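Local coordinates for putative alpha-galactosidase (Bacteroides fragilis, PDB 4NZJ), which probably hydrolyses terminal, non-reducing alpha-D-galactose residues from alpha-galactosides, as a glycoside hydrolase family 27 enzyme with a TIM-barrel catalytic domain, at residues Leu114-Val119 / Lys162-Ile167; Asn105-Phe110 / Asn140-Trp145; Trp145-Arg150 / Gln157-Lys162. All coordinates share one frame; numbering follows the deposited sequence. Where two conformers were deposited one is given.

Contact 1 of 3, residues Leu114-Val119 / Lys162-Ile167; sequences LTEELV and KFPRGI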
loop_
_atom_site.group_PDB
_atom_site.type_symbol
_atom_site.label_atom_id
_atom_site.label_comp_id
_atom_site.label_asym_id
_atom_site.label_seq_id
_atom_site.Cartn_x
_atom_site.Cartn_y
_atom_site.Cartn_z
ATOM N N LEU A 114 -5.414 -18.691 10.242
ATOM C CA LEU A 114 -4.041 -18.225 10.100
ATOM C C LEU A 114 -3.192 -18.858 11.196
ATOM O O LEU A 114 -3.665 -19.083 12.309
ATOM C CB LEU A 114 -3.967 -16.699 10.184
ATOM C CG LEU A 114 -2.600 -16.078 9.881
ATOM C CD1 LEU A 114 -2.211 -16.296 8.429
ATOM C CD2 LEU A 114 -2.605 -14.595 10.209
ATOM N N THR A 115 -1.944 -19.170 10.865
ATOM C CA THR A 115 -0.992 -19.718 11.830
ATOM C C THR A 115 0.376 -19.116 11.570
ATOM O O THR A 115 0.606 -18.508 10.525
ATOM C CB THR A 115 -0.850 -21.239 11.694
ATOM O OG1 THR A 115 -0.257 -21.546 10.426
ATOM C CG2 THR A 115 -2.211 -21.942 11.817
ATOM N N GLU A 116 1.289 -19.318 12.512
ATOM C CA GLU A 116 2.678 -18.889 12.349
ATOM C C GLU A 116 3.245 -19.426 11.044
ATOM O O GLU A 116 3.811 -18.669 10.250
ATOM C CB GLU A 116 3.522 -19.401 13.520
ATOM C CG GLU A 116 5.026 -19.177 13.374
ATOM C CD GLU A 116 5.844 -20.123 14.229
ATOM O OE1 GLU A 116 6.069 -19.824 15.417
ATOM O OE2 GLU A 116 6.283 -21.169 13.710
ATOM N N GLU A 117 3.084 -20.731 10.835
ATOM C CA GLU A 117 3.623 -21.399 9.646
ATOM C C GLU A 117 3.149 -20.724 8.365
ATOM O O GLU A 117 3.934 -20.512 7.438
ATOM C CB GLU A 117 3.230 -22.883 9.633
ATOM C CG GLU A 117 3.586 -23.636 8.353
ATOM C CD GLU A 117 5.082 -23.725 8.115
ATOM O OE1 GLU A 117 5.842 -23.631 9.099
ATOM O OE2 GLU A 117 5.500 -23.907 6.948
ATOM N N LEU A 118 1.869 -20.384 8.312
ATOM C CA LEU A 118 1.295 -19.802 7.108
ATOM C C LEU A 118 1.736 -18.351 6.866
ATOM O O LEU A 118 1.891 -17.936 5.716
ATOM C CB LEU A 118 -0.234 -19.934 7.144
ATOM C CG LEU A 118 -0.696 -21.396 7.121
ATOM C CD1 LEU A 118 -2.176 -21.513 7.466
ATOM C CD2 LEU A 118 -0.409 -22.066 5.784
ATOM N N VAL A 119 1.952 -17.579 7.929
ATOM C CA VAL A 119 2.522 -16.244 7.774
ATOM C C VAL A 119 3.952 -16.348 7.210
ATOM O O VAL A 119 4.324 -15.593 6.311
ATOM C CB VAL A 119 2.562 -15.466 9.101
ATOM C CG1 VAL A 119 3.244 -14.118 8.918
ATOM C CG2 VAL A 119 1.152 -15.259 9.641
ATOM N N LYS A 162 -2.440 -21.226 17.170
ATOM C CA LYS A 162 -2.063 -20.583 15.913
ATOM C C LYS A 162 -0.625 -20.080 15.918
ATOM O O LYS A 162 0.085 -20.204 14.913
ATOM C CB LYS A 162 -2.997 -19.406 15.623
ATOM C CG LYS A 162 -4.434 -19.830 15.397
ATOM C CD LYS A 162 -5.329 -18.648 15.085
ATOM C CE LYS A 162 -6.759 -19.124 14.906
ATOM N NZ LYS A 162 -7.673 -18.005 14.581
ATOM N N PHE A 163 -0.212 -19.506 17.048
ATOM C CA PHE A 163 1.107 -18.882 17.185
ATOM C C PHE A 163 1.826 -19.472 18.389
ATOM O O PHE A 163 1.915 -18.845 19.440
ATOM C CB PHE A 163 0.951 -17.355 17.289
ATOM C CG PHE A 163 0.336 -16.747 16.065
ATOM C CD1 PHE A 163 1.098 -16.531 14.927
ATOM C CD2 PHE A 163 -1.020 -16.437 16.027
ATOM C CE1 PHE A 163 0.537 -15.997 13.786
ATOM C CE2 PHE A 163 -1.589 -15.899 14.883
ATOM C CZ PHE A 163 -0.810 -15.679 13.761
ATOM N N PRO A 164 2.338 -20.709 18.240
ATOM C CA PRO A 164 2.883 -21.432 19.391
ATOM C C PRO A 164 4.161 -20.818 19.961
ATOM O O PRO A 164 4.521 -21.113 21.094
ATOM C CB PRO A 164 3.130 -22.848 18.853
ATOM C CG PRO A 164 3.116 -22.737 17.371
ATOM C CD PRO A 164 2.312 -21.527 17.013
ATOM N N ARG A 165 4.826 -19.963 19.187
ATOM C CA ARG A 165 5.996 -19.244 19.684
ATOM C C ARG A 165 5.709 -17.759 19.840
ATOM O O ARG A 165 6.629 -16.956 19.970
ATOM C CB ARG A 165 7.195 -19.495 18.771
ATOM C CG ARG A 165 7.615 -20.955 18.794
ATOM C CD ARG A 165 8.817 -21.241 17.911
ATOM N NE ARG A 165 8.472 -21.289 16.495
ATOM C CZ ARG A 165 9.290 -21.749 15.548
ATOM N NH1 ARG A 165 10.506 -22.184 15.866
ATOM N NH2 ARG A 165 8.901 -21.766 14.279
ATOM N N GLY A 166 4.427 -17.402 19.856
ATOM C CA GLY A 166 4.010 -16.018 20.009
ATOM C C GLY A 166 4.096 -15.211 18.730
ATOM O O GLY A 166 4.515 -15.709 17.681
ATOM N N ILE A 167 3.684 -13.953 18.836
ATOM C CA ILE A 167 3.738 -13.004 17.736
ATOM C C ILE A 167 5.169 -12.506 17.516
ATOM O O ILE A 167 5.577 -12.280 16.376
ATOM C CB ILE A 167 2.803 -11.801 17.985
ATOM C CG1 ILE A 167 1.344 -12.265 18.136
ATOM C CG2 ILE A 167 2.920 -10.771 16.869
ATOM C CD1 ILE A 167 0.763 -12.932 16.913
HETATM O O HOH W 1 -6.921 -16.727 12.027
HETATM O O HOH W 2 4.283 -18.363 16.800
#
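Phe163 and Glu116 meet where the loop 162-165 runs across the start of helix 116-128. The packed part is the phenyl ring. Its CE1 lies 3.6 Å from Glu116 N, an oblique approach, while Leu114 CD2 and Val119 CG2 reach the ring's edge near its plane, CD2 standing 4.1 Å from CZ. Ile167 CD1 sits over the centre of one ring face. Beside it, Glu116 N donates to Lys162 O over 2.8 Å with an N-H...O angle of 161°. This ties the first turn of the helix to the loop, and the same turn is capped from within by Thr115 OG1, which accepts from Leu118 N. The aliphatic part of Lys162 runs extended past Leu114 O, a buried carbonyl for which no partner is modelled, and brings NZ to Phe144 O and Gln112 O; a water joins NZ to Leu114 N.

The solvent side is polar: there the buried Glu116 meets the exposed Arg165 through charge and water. Glu116 reaches out with CG anti to its backbone N (chi1 172°), and Arg165 grips its carboxylate side-on: NE to OE1 at 3.0 Å and NH2 to OE2 at 2.7 Å. Both oxygens lie close to the guanidinium plane, but the carboxylate is turned 39° against it, so NH2 comes from above the carboxylate plane. A second water is held by Glu116 OE1, Arg165 N and Gly166 O, linking the salt bridge to the type I turn 163-166. Arg165 also makes a cation-pi contact with Tyr169. The contact thus joins the N-terminal ends of helices 116-128 and 166-176, with Val170 of the latter touching Glu116, Val119 and Phe163, on the outside of the barrel strands.

Contact 2 of 3, residues Asn105-Phe110 / Asn140-Trp145; sequences NSWNTF and NIDDFW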
loop_
_atom_site.group_PDB
_atom_site.type_symbol
_atom_site.label_atom_id
_atom_site.label_comp_id
_atom_site.label_asym_id
_atom_site.label_seq_id
_atom_site.Cartn_x
_atom_site.Cartn_y
_atom_site.Cartn_z
ATOM N N ASN A 105 -2.619 -8.512 3.298
ATOM C CA ASN A 105 -3.483 -8.735 4.454
ATOM C C ASN A 105 -3.976 -10.176 4.424
ATOM O O ASN A 105 -4.339 -10.697 3.365
ATOM C CB ASN A 105 -4.653 -7.761 4.443
ATOM C CG ASN A 105 -5.643 -8.016 5.568
ATOM O OD1 ASN A 105 -6.457 -8.936 5.488
ATOM N ND2 ASN A 105 -5.581 -7.199 6.621
ATOM N N SER A 106 -3.990 -10.806 5.591
ATOM C CA SER A 106 -4.230 -12.240 5.717
ATOM C C SER A 106 -5.683 -12.713 5.679
ATOM O O SER A 106 -5.927 -13.916 5.614
ATOM C CB SER A 106 -3.630 -12.731 7.035
ATOM O OG SER A 106 -4.309 -12.135 8.141
ATOM N N TRP A 107 -6.644 -11.796 5.761
ATOM C CA TRP A 107 -8.014 -12.213 6.057
ATOM C C TRP A 107 -8.634 -13.063 4.951
ATOM O O TRP A 107 -9.147 -14.148 5.214
ATOM C CB TRP A 107 -8.925 -11.023 6.367
ATOM C CG TRP A 107 -10.290 -11.517 6.644
ATOM C CD1 TRP A 107 -11.385 -11.411 5.831
ATOM C CD2 TRP A 107 -10.699 -12.289 7.774
ATOM N NE1 TRP A 107 -12.459 -12.044 6.405
ATOM C CE2 TRP A 107 -12.067 -12.592 7.600
ATOM C CE3 TRP A 107 -10.047 -12.740 8.932
ATOM C CZ2 TRP A 107 -12.796 -13.326 8.539
ATOM C CZ3 TRP A 107 -10.769 -13.473 9.858
ATOM C CH2 TRP A 107 -12.133 -13.758 9.657
ATOM N N ASN A 108 -8.602 -12.565 3.719
ATOM C CA ASN A 108 -9.275 -13.253 2.627
ATOM C C ASN A 108 -8.728 -14.664 2.409
ATOM O O ASN A 108 -9.484 -15.598 2.148
ATOM C CB ASN A 108 -9.175 -12.444 1.332
ATOM C CG ASN A 108 -10.106 -12.957 0.249
ATOM O OD1 ASN A 108 -9.670 -13.587 -0.717
ATOM N ND2 ASN A 108 -11.397 -12.711 0.416
ATOM N N THR A 109 -7.415 -14.818 2.533
ATOM C CA THR A 109 -6.785 -16.107 2.271
ATOM C C THR A 109 -7.008 -17.105 3.407
ATOM O O THR A 109 -7.322 -18.267 3.167
ATOM C CB THR A 109 -5.271 -15.945 2.037
ATOM O OG1 THR A 109 -5.063 -15.119 0.890
ATOM C CG2 THR A 109 -4.605 -17.298 1.812
ATOM N N PHE A 110 -6.832 -16.651 4.648
ATOM C CA PHE A 110 -6.752 -17.584 5.778
ATOM C C PHE A 110 -7.870 -17.475 6.814
ATOM O O PHE A 110 -8.097 -18.425 7.573
ATOM C CB PHE A 110 -5.395 -17.436 6.469
ATOM C CG PHE A 110 -4.234 -17.837 5.603
ATOM C CD1 PHE A 110 -4.101 -19.145 5.171
ATOM C CD2 PHE A 110 -3.276 -16.910 5.223
ATOM C CE1 PHE A 110 -3.036 -19.522 4.365
ATOM C CE2 PHE A 110 -2.204 -17.280 4.428
ATOM C CZ PHE A 110 -2.086 -18.587 3.997
ATOM N N ASN A 140 0.276 -8.319 7.123
ATOM C CA ASN A 140 -0.690 -7.914 8.137
ATOM C C ASN A 140 -1.563 -9.069 8.611
ATOM O O ASN A 140 -2.367 -9.622 7.848
ATOM C CB ASN A 140 -1.560 -6.775 7.602
ATOM C CG ASN A 140 -0.766 -5.513 7.290
ATOM O OD1 ASN A 140 0.367 -5.333 7.739
ATOM N ND2 ASN A 140 -1.368 -4.621 6.518
ATOM N N ILE A 141 -1.398 -9.417 9.883
ATOM C CA ILE A 141 -2.260 -10.362 10.572
ATOM C C ILE A 141 -3.581 -9.648 10.826
ATOM O O ILE A 141 -3.600 -8.502 11.286
ATOM C CB ILE A 141 -1.623 -10.808 11.914
ATOM C CG1 ILE A 141 -0.323 -11.565 11.645
ATOM C CG2 ILE A 141 -2.581 -11.659 12.734
ATOM C CD1 ILE A 141 0.445 -11.944 12.894
ATOM N N ASP A 142 -4.682 -10.318 10.517
ATOM C CA ASP A 142 -6.005 -9.742 10.706
ATOM C C ASP A 142 -6.668 -10.325 11.966
ATOM O O ASP A 142 -5.977 -10.658 12.927
ATOM C CB ASP A 142 -6.844 -9.931 9.435
ATOM C CG ASP A 142 -7.914 -8.853 9.277
ATOM O OD1 ASP A 142 -7.587 -7.737 8.810
ATOM O OD2 ASP A 142 -9.079 -9.125 9.636
ATOM N N ASP A 143 -7.995 -10.450 11.969
ATOM C CA ASP A 143 -8.761 -10.805 13.168
ATOM C C ASP A 143 -8.481 -12.260 13.593
ATOM O O ASP A 143 -7.995 -13.070 12.800
ATOM C CB ASP A 143 -10.257 -10.604 12.845
ATOM C CG ASP A 143 -11.143 -10.363 14.070
ATOM O OD1 ASP A 143 -10.696 -10.446 15.231
ATOM O OD2 ASP A 143 -12.342 -10.079 13.823
ATOM N N PHE A 144 -8.786 -12.575 14.852
ATOM C CA PHE A 144 -8.683 -13.936 15.414
ATOM C C PHE A 144 -7.261 -14.448 15.705
ATOM O O PHE A 144 -7.078 -15.654 15.897
ATOM C CB PHE A 144 -9.406 -14.986 14.552
ATOM C CG PHE A 144 -10.892 -14.793 14.442
ATOM C CD1 PHE A 144 -11.428 -14.031 13.416
ATOM C CD2 PHE A 144 -11.752 -15.426 15.326
ATOM C CE1 PHE A 144 -12.797 -13.885 13.287
ATOM C CE2 PHE A 144 -13.123 -15.278 15.208
ATOM C CZ PHE A 144 -13.642 -14.506 14.190
ATOM N N TRP A 145 -6.266 -13.565 15.760
ATOM C CA TRP A 145 -4.953 -13.953 16.300
ATOM C C TRP A 145 -5.026 -14.107 17.827
ATOM O O TRP A 145 -4.197 -14.790 18.435
ATOM C CB TRP A 145 -3.868 -12.939 15.918
ATOM C CG TRP A 145 -4.105 -11.582 16.482
ATOM C CD1 TRP A 145 -4.753 -10.544 15.880
ATOM C CD2 TRP A 145 -3.705 -11.113 17.774
ATOM N NE1 TRP A 145 -4.792 -9.455 16.726
ATOM C CE2 TRP A 145 -4.156 -9.784 17.895
ATOM C CE3 TRP A 145 -3.025 -11.698 18.849
ATOM C CZ2 TRP A 145 -3.935 -9.024 19.044
ATOM C CZ3 TRP A 145 -2.804 -10.941 19.987
ATOM C CH2 TRP A 145 -3.260 -9.619 20.075
HETATM O O HOH W 3 -4.244 -4.632 7.297
#
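Asn105 and Asp142 face each other where the parallel strands 102-105 and 138-140 end. The Asp142 side chain starts with CB 3.6 Å from Ser106 OG. Its CG packs against Trp107 CB, and the carboxylate divides its work. OD1 accepts from Asn105 ND2 at 3.0 Å, nearly straight at 173°, on its anti side, and also forms a salt bridge with Lys218. OD2 turns back to accept from Asp143 N, from above the carboxylate plane, and passes obliquely near the indole of Trp107. The amide and carboxylate planes stand 71° apart, yet OD1 lies in the amide plane of Asn105, whose own OD1 caps the following turn through Trp107 N.

Beside this pair Ser106 N donates to Asn140 O at 3.0 Å, a backbone bond, and the Ser106 hydroxyl oxygen accepts from Asp142 N. At the outer end Trp107 and Phe144 meet rim to rim, CZ3 lying 3.7 Å from CD1 with the planes only 18° apart. Asp143 OD2 binds a glycerol, probably from the crystallisation liquor. With two donors on OD1, one a lysine, and a backbone N-H on OD2, Asp142 is firmly oriented at the C-terminal strand ends, where TIM barrels carry their active sites.

Contact 3 of 3, residues Trp145-Arg150 / Gln157-Lys162; sequences WQLPER and QIDKTK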
loop_
_atom_site.group_PDB
_atom_site.type_symbol
_atom_site.label_atom_id
_atom_site.label_comp_id
_atom_site.label_asym_id
_atom_site.label_seq_id
_atom_site.Cartn_x
_atom_site.Cartn_y
_atom_site.Cartn_z
ATOM N N TRP A 145 -6.266 -13.565 15.760
ATOM C CA TRP A 145 -4.953 -13.953 16.300
ATOM C C TRP A 145 -5.026 -14.107 17.827
ATOM O O TRP A 145 -4.197 -14.790 18.435
ATOM C CB TRP A 145 -3.868 -12.939 15.918
ATOM C CG TRP A 145 -4.105 -11.582 16.482
ATOM C CD1 TRP A 145 -4.753 -10.544 15.880
ATOM C CD2 TRP A 145 -3.705 -11.113 17.774
ATOM N NE1 TRP A 145 -4.792 -9.455 16.726
ATOM C CE2 TRP A 145 -4.156 -9.784 17.895
ATOM C CE3 TRP A 145 -3.025 -11.698 18.849
ATOM C CZ2 TRP A 145 -3.935 -9.024 19.044
ATOM C CZ3 TRP A 145 -2.804 -10.941 19.987
ATOM C CH2 TRP A 145 -3.260 -9.619 20.075
ATOM N N GLN A 146 -6.015 -13.450 18.425
ATOM C CA GLN A 146 -6.219 -13.430 19.873
ATOM C C GLN A 146 -7.422 -14.271 20.287
ATOM O O GLN A 146 -8.291 -14.580 19.461
ATOM C CB GLN A 146 -6.397 -11.985 20.363
ATOM C CG GLN A 146 -7.715 -11.302 19.987
ATOM C CD GLN A 146 -7.696 -10.658 18.606
ATOM O OE1 GLN A 146 -7.506 -11.336 17.587
ATOM N NE2 GLN A 146 -7.898 -9.338 18.562
ATOM N N LEU A 147 -7.479 -14.613 21.572
ATOM C CA LEU A 147 -8.580 -15.392 22.123
ATOM C C LEU A 147 -9.793 -14.492 22.394
ATOM O O LEU A 147 -9.670 -13.264 22.411
ATOM C CB LEU A 147 -8.144 -16.107 23.406
ATOM C CG LEU A 147 -7.013 -17.127 23.243
ATOM C CD1 LEU A 147 -6.703 -17.782 24.579
ATOM C CD2 LEU A 147 -7.351 -18.183 22.200
ATOM N N PRO A 148 -10.973 -15.103 22.589
ATOM C CA PRO A 148 -12.193 -14.318 22.796
ATOM C C PRO A 148 -12.156 -13.343 23.972
ATOM O O PRO A 148 -12.671 -12.231 23.855
ATOM C CB PRO A 148 -13.261 -15.384 23.033
ATOM C CG PRO A 148 -12.763 -16.578 22.302
ATOM C CD PRO A 148 -11.267 -16.538 22.418
ATOM N N GLU A 149 -11.556 -13.754 25.083
ATOM C CA GLU A 149 -11.574 -12.948 26.301
ATOM C C GLU A 149 -10.187 -12.426 26.646
ATOM O O GLU A 149 -9.172 -13.093 26.414
ATOM C CB GLU A 149 -12.116 -13.761 27.477
ATOM C CG GLU A 149 -13.510 -14.335 27.268
ATOM C CD GLU A 149 -14.562 -13.271 26.997
ATOM O OE1 GLU A 149 -14.490 -12.176 27.594
ATOM O OE2 GLU A 149 -15.470 -13.531 26.181
ATOM N N ARG A 150 -10.154 -11.221 27.207
ATOM C CA ARG A 150 -8.931 -10.679 27.795
ATOM C C ARG A 150 -8.513 -11.588 28.946
ATOM O O ARG A 150 -9.354 -12.162 29.638
ATOM C CB ARG A 150 -9.170 -9.246 28.289
ATOM C CG ARG A 150 -7.922 -8.526 28.783
ATOM C CD ARG A 150 -8.155 -7.026 28.901
ATOM N NE ARG A 150 -8.392 -6.427 27.597
ATOM C CZ ARG A 150 -7.453 -5.942 26.787
ATOM N NH1 ARG A 150 -6.165 -5.944 27.136
ATOM N NH2 ARG A 150 -7.808 -5.445 25.611
ATOM N N GLN A 157 -4.848 -12.194 24.915
ATOM C CA GLN A 157 -4.248 -13.525 24.913
ATOM C C GLN A 157 -3.991 -13.968 23.489
ATOM O O GLN A 157 -4.917 -14.086 22.707
ATOM C CB GLN A 157 -5.173 -14.527 25.585
ATOM C CG GLN A 157 -5.497 -14.215 27.031
ATOM C CD GLN A 157 -6.346 -15.301 27.653
ATOM O OE1 GLN A 157 -5.822 -16.283 28.175
ATOM N NE2 GLN A 157 -7.663 -15.137 27.593
ATOM N N ILE A 158 -2.732 -14.205 23.148
ATOM C CA ILE A 158 -2.397 -14.750 21.835
ATOM C C ILE A 158 -2.963 -16.165 21.754
ATOM O O ILE A 158 -2.872 -16.931 22.708
ATOM C CB ILE A 158 -0.874 -14.790 21.602
ATOM C CG1 ILE A 158 -0.297 -13.372 21.565
ATOM C CG2 ILE A 158 -0.556 -15.514 20.299
ATOM C CD1 ILE A 158 1.187 -13.314 21.847
ATOM N N ASP A 159 -3.569 -16.501 20.619
ATOM C CA ASP A 159 -3.993 -17.876 20.370
ATOM C C ASP A 159 -2.724 -18.690 20.114
ATOM O O ASP A 159 -2.154 -18.629 19.016
ATOM C CB ASP A 159 -4.938 -17.935 19.167
ATOM C CG ASP A 159 -5.504 -19.318 18.929
ATOM O OD1 ASP A 159 -4.870 -20.325 19.324
ATOM O OD2 ASP A 159 -6.607 -19.395 18.342
ATOM N N LYS A 160 -2.290 -19.441 21.126
ATOM C CA LYS A 160 -1.023 -20.177 21.055
ATOM C C LYS A 160 -1.111 -21.433 20.199
ATOM O O LYS A 160 -0.092 -22.037 19.882
ATOM C CB LYS A 160 -0.520 -20.529 22.454
ATOM C CG LYS A 160 -0.204 -19.312 23.311
ATOM C CD LYS A 160 0.773 -18.375 22.615
ATOM C CE LYS A 160 2.175 -18.965 22.546
ATOM N NZ LYS A 160 2.709 -19.333 23.888
ATOM N N THR A 161 -2.323 -21.844 19.835
ATOM C CA THR A 161 -2.467 -22.940 18.881
ATOM C C THR A 161 -2.014 -22.436 17.510
ATOM O O THR A 161 -1.293 -23.129 16.785
ATOM C CB THR A 161 -3.919 -23.445 18.792
ATOM O OG1 THR A 161 -4.363 -23.859 20.088
ATOM C CG2 THR A 161 -4.017 -24.619 17.828
ATOM N N LYS A 162 -2.440 -21.226 17.170
ATOM C CA LYS A 162 -2.063 -20.583 15.913
ATOM C C LYS A 162 -0.625 -20.080 15.918
ATOM O O LYS A 162 0.085 -20.204 14.913
ATOM C CB LYS A 162 -2.997 -19.406 15.623
ATOM C CG LYS A 162 -4.434 -19.830 15.397
ATOM C CD LYS A 162 -5.329 -18.648 15.085
ATOM C CE LYS A 162 -6.759 -19.124 14.906
ATOM N NZ LYS A 162 -7.673 -18.005 14.581
HETATM O O HOH W 4 -7.631 -12.219 24.148
#
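Glu149 O takes a 2.8 Å bond from Gln157 NE2, with an N-H...O angle of 164°, and a second from a water. That water also donates to Leu147 O and accepts from Gln157 N, so it bridges the two segments through three hydrogen bonds. Glu149 O lies in the amide plane of Gln157, but the amide nitrogen comes from above the carbonyl plane. The Gln157 chain reaches it extended beyond CG (chi2 -176°), crossing Leu147 obliquely, with Leu147 CD1 3.7 Å from Gln157 CB.

Two backbone bonds bracket Gln146 and Ile158: Asp159 N to Trp145 O at 2.8 Å, and Leu147 N to Gln157 O at 2.9 Å. Gln157 O also receives a CA-H...O contact from Gln146 CA. Leu147 CD2 meets Asp159 at about a right angle, 3.8 Å from its CA. Ile158 CG1 touches the edge of the buried indole at Trp145 CZ3, 3.8 Å away; NE1 of that indole bonds Tyr184 O. Trp145 touches Phe209 and Ile158 touches Trp212, both of helix 202-212. The pattern is a single isolated beta bridge that closes the base of an excursion in the beta-alpha loop between strand 138-140 and helix 166-176 of the TIM barrel.

All three contacts organise the long connection from strand 138-140 to helix 166-176. Contact 2 is the most buried, about 16 Å from the chain centre, and combines a backbone bond between the strand ends with side-chain bonds centred on a carboxylate and a serine hydroxyl. Contacts 1 and 3 are partly buried: the first joins two helix starts through an aromatic ring and a salt bridge between a buried glutamate and an exposed arginine, whereas the last rests on two backbone bonds, one amide side-chain bond and a bridging water. The segments of contacts 2 and 3 share Trp145, those of 1 and 3 Lys162. Ile158 packs on Phe163 and Ile167, giving contacts 1 and 3 a common apolar layer.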